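Local coordinates for putative metal-sulfur cluster biosynthesis proteins YuaD (Bacillus subtilis, PDB 1ORU), which is of unknown function but may bind molybdenum and pyridoxal phosphate and may take part in metal-sulfur cluster biosynthesis, at residues A[115-118]-A[122-125]; A[98-103]-A[177-182]. All blocks are in the same frame, centred on the assembly; numbering follows the deposited sequence. Where two conformers were deposited one is given.

Interaction 1: A[115-118]-A[122-125]; sequences IIFP and ALLC
I115 and L123 face each other as an antiparallel hydrogen-bonded pair. I115 N donates to L123 O over 3.0 Å, with the donor in the carbonyl plane. L123 N returns a bond of 2.9 Å to I115 O, tilted 23° from that carbonyl's plane. I115 O also receives a weaker CA-H contact from A122 CA at 3.4 Å, beside the N-H bond.

The side chains of this pair rise on one face of the sheet. Their bases lie side by side, with I115 CB 4.3 Å from L123 CB. F117 follows the strand, and its ring leans over the same face. The torsion about its CA-CB bond (chi1 -69°) sets CG opposite the carbonyl carbon. The CE2 edge of the F117 ring then meets L123 CD1 at 4.1 Å, with that methyl close to the ring plane. L123 is thus a bump fitted beside I115, with its CD1 against the edge of the F117 ring. I69, I71, C165 and I179 pack around this group.

I116 and A122 lie on the other face as a non-hydrogen-bonded pair, with CA atoms 4.4 Å apart. The small A122 leaves room for the longer I116, and its CB touches I116 CG1 at 3.9 Å. M56 and F57 of the second subunit pack on I116 and A122 respectively.

The arrangement is a beta hairpin of strands 114-116 and 122-128. One face adds to the apolar core of the MOSC domain's curled sheet, and the other meets the dimer partner.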
loop_
_atom_site.group_PDB
_atom_site.type_symbol
_atom_site.label_atom_id
_atom_site.label_comp_id
_atom_site.label_asym_id
_atom_site.label_seq_id
_atom_site.Cartn_x
_atom_site.Cartn_y
_atom_site.Cartn_z
ATOM N N ILE A 115 4.498 6.929 9.255
ATOM C CA ILE A 115 4.302 8.070 10.150
ATOM C C ILE A 115 4.098 7.437 11.525
ATOM O O ILE A 115 3.110 6.729 11.756
ATOM C CB ILE A 115 3.053 8.897 9.787
ATOM C CG1 ILE A 115 3.225 9.506 8.393
ATOM C CG2 ILE A 115 2.845 10.001 10.829
ATOM C CD1 ILE A 115 2.008 10.267 7.898
ATOM N N ILE A 116 5.029 7.697 12.437
ATOM C CA ILE A 116 4.982 7.103 13.766
ATOM C C ILE A 116 4.766 8.116 14.886
ATOM O O ILE A 116 5.392 9.179 14.912
ATOM C CB ILE A 116 6.277 6.304 14.016
ATOM C CG1 ILE A 116 6.468 5.287 12.886
ATOM C CG2 ILE A 116 6.216 5.598 15.369
ATOM C CD1 ILE A 116 7.672 4.378 13.066
ATOM N N PHE A 117 3.871 7.768 15.804
ATOM C CA PHE A 117 3.513 8.607 16.941
ATOM C C PHE A 117 4.289 8.202 18.204
ATOM O O PHE A 117 4.870 7.122 18.257
ATOM C CB PHE A 117 1.999 8.512 17.169
ATOM C CG PHE A 117 1.178 9.154 16.077
ATOM C CD1 PHE A 117 0.559 10.382 16.282
ATOM C CD2 PHE A 117 1.018 8.527 14.843
ATOM C CE1 PHE A 117 -0.216 10.980 15.271
ATOM C CE2 PHE A 117 0.249 9.114 13.829
ATOM C CZ PHE A 117 -0.369 10.343 14.046
ATOM N N PRO A 118 4.320 9.071 19.233
ATOM C CA PRO A 118 5.045 8.774 20.479
ATOM C C PRO A 118 4.648 7.471 21.172
ATOM O O PRO A 118 5.470 6.834 21.833
ATOM C CB PRO A 118 4.752 9.996 21.348
ATOM C CG PRO A 118 4.633 11.099 20.332
ATOM C CD PRO A 118 3.787 10.445 19.256
ATOM N N ALA A 122 1.584 3.488 14.435
ATOM C CA ALA A 122 2.215 3.770 13.149
ATOM C C ALA A 122 1.269 3.634 11.965
ATOM O O ALA A 122 0.442 2.721 11.903
ATOM C CB ALA A 122 3.420 2.851 12.952
ATOM N N LEU A 123 1.409 4.560 11.023
ATOM C CA LEU A 123 0.594 4.568 9.816
ATOM C C LEU A 123 1.453 4.252 8.593
ATOM O O LEU A 123 2.579 4.753 8.459
ATOM C CB LEU A 123 -0.069 5.940 9.633
ATOM C CG LEU A 123 -1.016 6.389 10.753
ATOM C CD1 LEU A 123 -1.591 7.761 10.438
ATOM C CD2 LEU A 123 -2.125 5.373 10.905
ATOM N N LEU A 124 0.916 3.411 7.716
ATOM C CA LEU A 124 1.594 3.029 6.480
ATOM C C LEU A 124 0.968 3.869 5.373
ATOM O O LEU A 124 -0.240 3.819 5.164
ATOM C CB LEU A 124 1.368 1.542 6.190
ATOM C CG LEU A 124 1.800 1.040 4.808
ATOM C CD1 LEU A 124 3.319 1.111 4.674
ATOM C CD2 LEU A 124 1.309 -0.396 4.616
ATOM N N CYS A 125 1.780 4.637 4.659
ATOM C CA CYS A 125 1.245 5.482 3.592
ATOM C C CYS A 125 0.737 4.696 2.371
ATOM O O CYS A 125 1.473 3.894 1.777
ATOM C CB CYS A 125 2.300 6.494 3.147
ATOM S SG CYS A 125 1.676 7.630 1.892
#

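Interaction 2: A[98-103]-A[177-182]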
loop_
_atom_site.group_PDB
_atom_site.type_symbol
_atom_site.label_atom_id
_atom_site.label_comp_id
_atom_site.label_asym_id
_atom_site.label_seq_id
_atom_site.Cartn_x
_atom_site.Cartn_y
_atom_site.Cartn_z
ATOM N N VAL A 98 -6.570 13.130 10.646
ATOM C CA VAL A 98 -5.383 13.755 11.204
ATOM C C VAL A 98 -4.985 14.947 10.349
ATOM O O VAL A 98 -4.927 14.862 9.119
ATOM C CB VAL A 98 -4.178 12.775 11.251
ATOM C CG1 VAL A 98 -2.992 13.440 11.958
ATOM C CG2 VAL A 98 -4.572 11.493 11.967
ATOM N N ALA A 99 -4.739 16.070 11.006
ATOM C CA ALA A 99 -4.299 17.263 10.309
ATOM C C ALA A 99 -2.897 17.496 10.846
ATOM O O ALA A 99 -2.709 17.689 12.049
ATOM C CB ALA A 99 -5.209 18.445 10.634
ATOM N N VAL A 100 -1.907 17.455 9.963
ATOM C CA VAL A 100 -0.526 17.651 10.379
ATOM C C VAL A 100 0.017 19.007 9.956
ATOM O O VAL A 100 -0.518 19.643 9.047
ATOM C CB VAL A 100 0.398 16.558 9.789
ATOM C CG1 VAL A 100 -0.084 15.182 10.227
ATOM C CG2 VAL A 100 0.432 16.660 8.269
ATOM N N SER A 101 1.062 19.456 10.646
ATOM C CA SER A 101 1.720 20.713 10.304
ATOM C C SER A 101 3.191 20.361 10.119
ATOM O O SER A 101 3.674 19.358 10.666
ATOM C CB SER A 101 1.539 21.778 11.402
ATOM O OG SER A 101 2.187 21.439 12.616
ATOM N N GLY A 102 3.896 21.158 9.328
ATOM C CA GLY A 102 5.290 20.876 9.077
ATOM C C GLY A 102 5.459 19.962 7.879
ATOM O O GLY A 102 6.548 19.441 7.638
HETATM N N MSE A 103 4.386 19.768 7.118
HETATM C CA MSE A 103 4.445 18.918 5.935
HETATM C C MSE A 103 3.781 19.595 4.738
HETATM O O MSE A 103 2.736 19.154 4.257
HETATM C CB MSE A 103 3.780 17.572 6.227
HETATM C CG MSE A 103 4.439 16.835 7.385
HETATM SE SE MSE A 103 3.859 15.018 7.577
HETATM C CE MSE A 103 4.771 14.262 6.057
ATOM N N ASP A 177 0.705 15.782 19.199
ATOM C CA ASP A 177 1.778 14.796 19.160
ATOM C C ASP A 177 2.821 15.133 18.108
ATOM O O ASP A 177 2.485 15.518 16.989
ATOM C CB ASP A 177 1.231 13.404 18.824
ATOM C CG ASP A 177 0.805 12.623 20.046
ATOM O OD1 ASP A 177 0.979 13.133 21.176
ATOM O OD2 ASP A 177 0.304 11.486 19.869
ATOM N N GLU A 178 4.088 14.976 18.471
ATOM C CA GLU A 178 5.166 15.200 17.523
ATOM C C GLU A 178 5.258 13.863 16.785
ATOM O O GLU A 178 5.246 12.801 17.413
ATOM C CB GLU A 178 6.470 15.495 18.263
ATOM C CG GLU A 178 7.508 16.217 17.424
ATOM C CD GLU A 178 8.760 16.555 18.211
ATOM O OE1 GLU A 178 9.493 15.619 18.596
ATOM O OE2 GLU A 178 9.007 17.755 18.447
ATOM N N ILE A 179 5.309 13.894 15.459
ATOM C CA ILE A 179 5.384 12.651 14.711
ATOM C C ILE A 179 6.705 12.491 13.974
ATOM O O ILE A 179 7.368 13.474 13.618
ATOM C CB ILE A 179 4.220 12.525 13.702
ATOM C CG1 ILE A 179 4.161 13.759 12.794
ATOM C CG2 ILE A 179 2.918 12.340 14.458
ATOM C CD1 ILE A 179 3.129 13.646 11.677
ATOM N N GLU A 180 7.078 11.236 13.758
ATOM C CA GLU A 180 8.309 10.893 13.064
ATOM C C GLU A 180 7.917 10.350 11.699
ATOM O O GLU A 180 7.243 9.325 11.612
ATOM C CB GLU A 180 9.053 9.812 13.847
ATOM C CG GLU A 180 10.456 9.529 13.360
ATOM C CD GLU A 180 11.441 10.589 13.802
ATOM O OE1 GLU A 180 12.650 10.431 13.522
ATOM O OE2 GLU A 180 11.005 11.579 14.433
ATOM N N VAL A 181 8.323 11.037 10.635
ATOM C CA VAL A 181 7.988 10.589 9.290
ATOM C C VAL A 181 9.186 9.900 8.654
ATOM O O VAL A 181 10.286 10.456 8.626
ATOM C CB VAL A 181 7.547 11.774 8.396
ATOM C CG1 VAL A 181 7.204 11.279 6.989
ATOM C CG2 VAL A 181 6.340 12.474 9.026
ATOM N N HIS A 182 8.972 8.671 8.188
ATOM C CA HIS A 182 10.012 7.897 7.518
ATOM C C HIS A 182 9.602 7.905 6.051
ATOM O O HIS A 182 8.744 7.122 5.623
ATOM C CB HIS A 182 10.050 6.474 8.077
ATOM C CG HIS A 182 10.376 6.416 9.537
ATOM N ND1 HIS A 182 11.657 6.228 10.009
ATOM C CD2 HIS A 182 9.593 6.579 10.629
ATOM C CE1 HIS A 182 11.649 6.278 11.330
ATOM N NE2 HIS A 182 10.408 6.493 11.731
#
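V100 reaches across with CG1 to the end of I179, touching CD1 at 3.8 Å. The two side chains cross at about a right angle. In I179, CG1 sits between the backbone N and the carbonyl carbon (chi1 54°), which places CD1 against V100.

M103, a selenomethionine, makes the second half of the contact. It has two conformers, and its contacts are given for one of them. In that conformer its chain bends at the last torsion (chi3 73°) and meets V181 tip to tip. M103 CE lies 3.8 Å from V181 CG2 and 4.0 Å from V181 CG1, so the methyl spans both branches. M103 SE is equally near V181 CG2, at 3.8 Å, and passes I179 CD1 at 4.4 Å. The contact is wholly apolar. No hydrogen bond joins the segments, and their backbones stay apart, with the CA atoms of V100 and I179 8.9 Å from each other.

Strand 5-17 pairs antiparallel with both strand 98-101 and strand 178-184, and its A10 also packs on M103. V100 rests on I71 and S73 of strand 69-73, while I179 packs on I115 and F117. E75, in the first turn of helix 74-84, accepts hydrogen bonds from the backbone N of G102 and of M103.

Both contacts are largely buried, and their centres lie about 9 Å apart. Interaction 1 falls within the loop that interaction 2 closes along the chain. Strand 178-184 joins them: it pairs antiparallel with strand 114-116, where I116 N probably bonds to E180 O at 2.9 Å. F117 CE1 lies 3.5 Å from I179 CG2, so the two apolar groups merge. Their chemistry differs. Interaction 1 ties sheet neighbours by backbone bonds, with side chains added on both faces. Interaction 2 joins strand 98-101 and the loop after it to a strand it does not pair with, by side chains alone, across the core. The second subunit packs on one face of interaction 1, but on none of the side chains that meet in interaction 2.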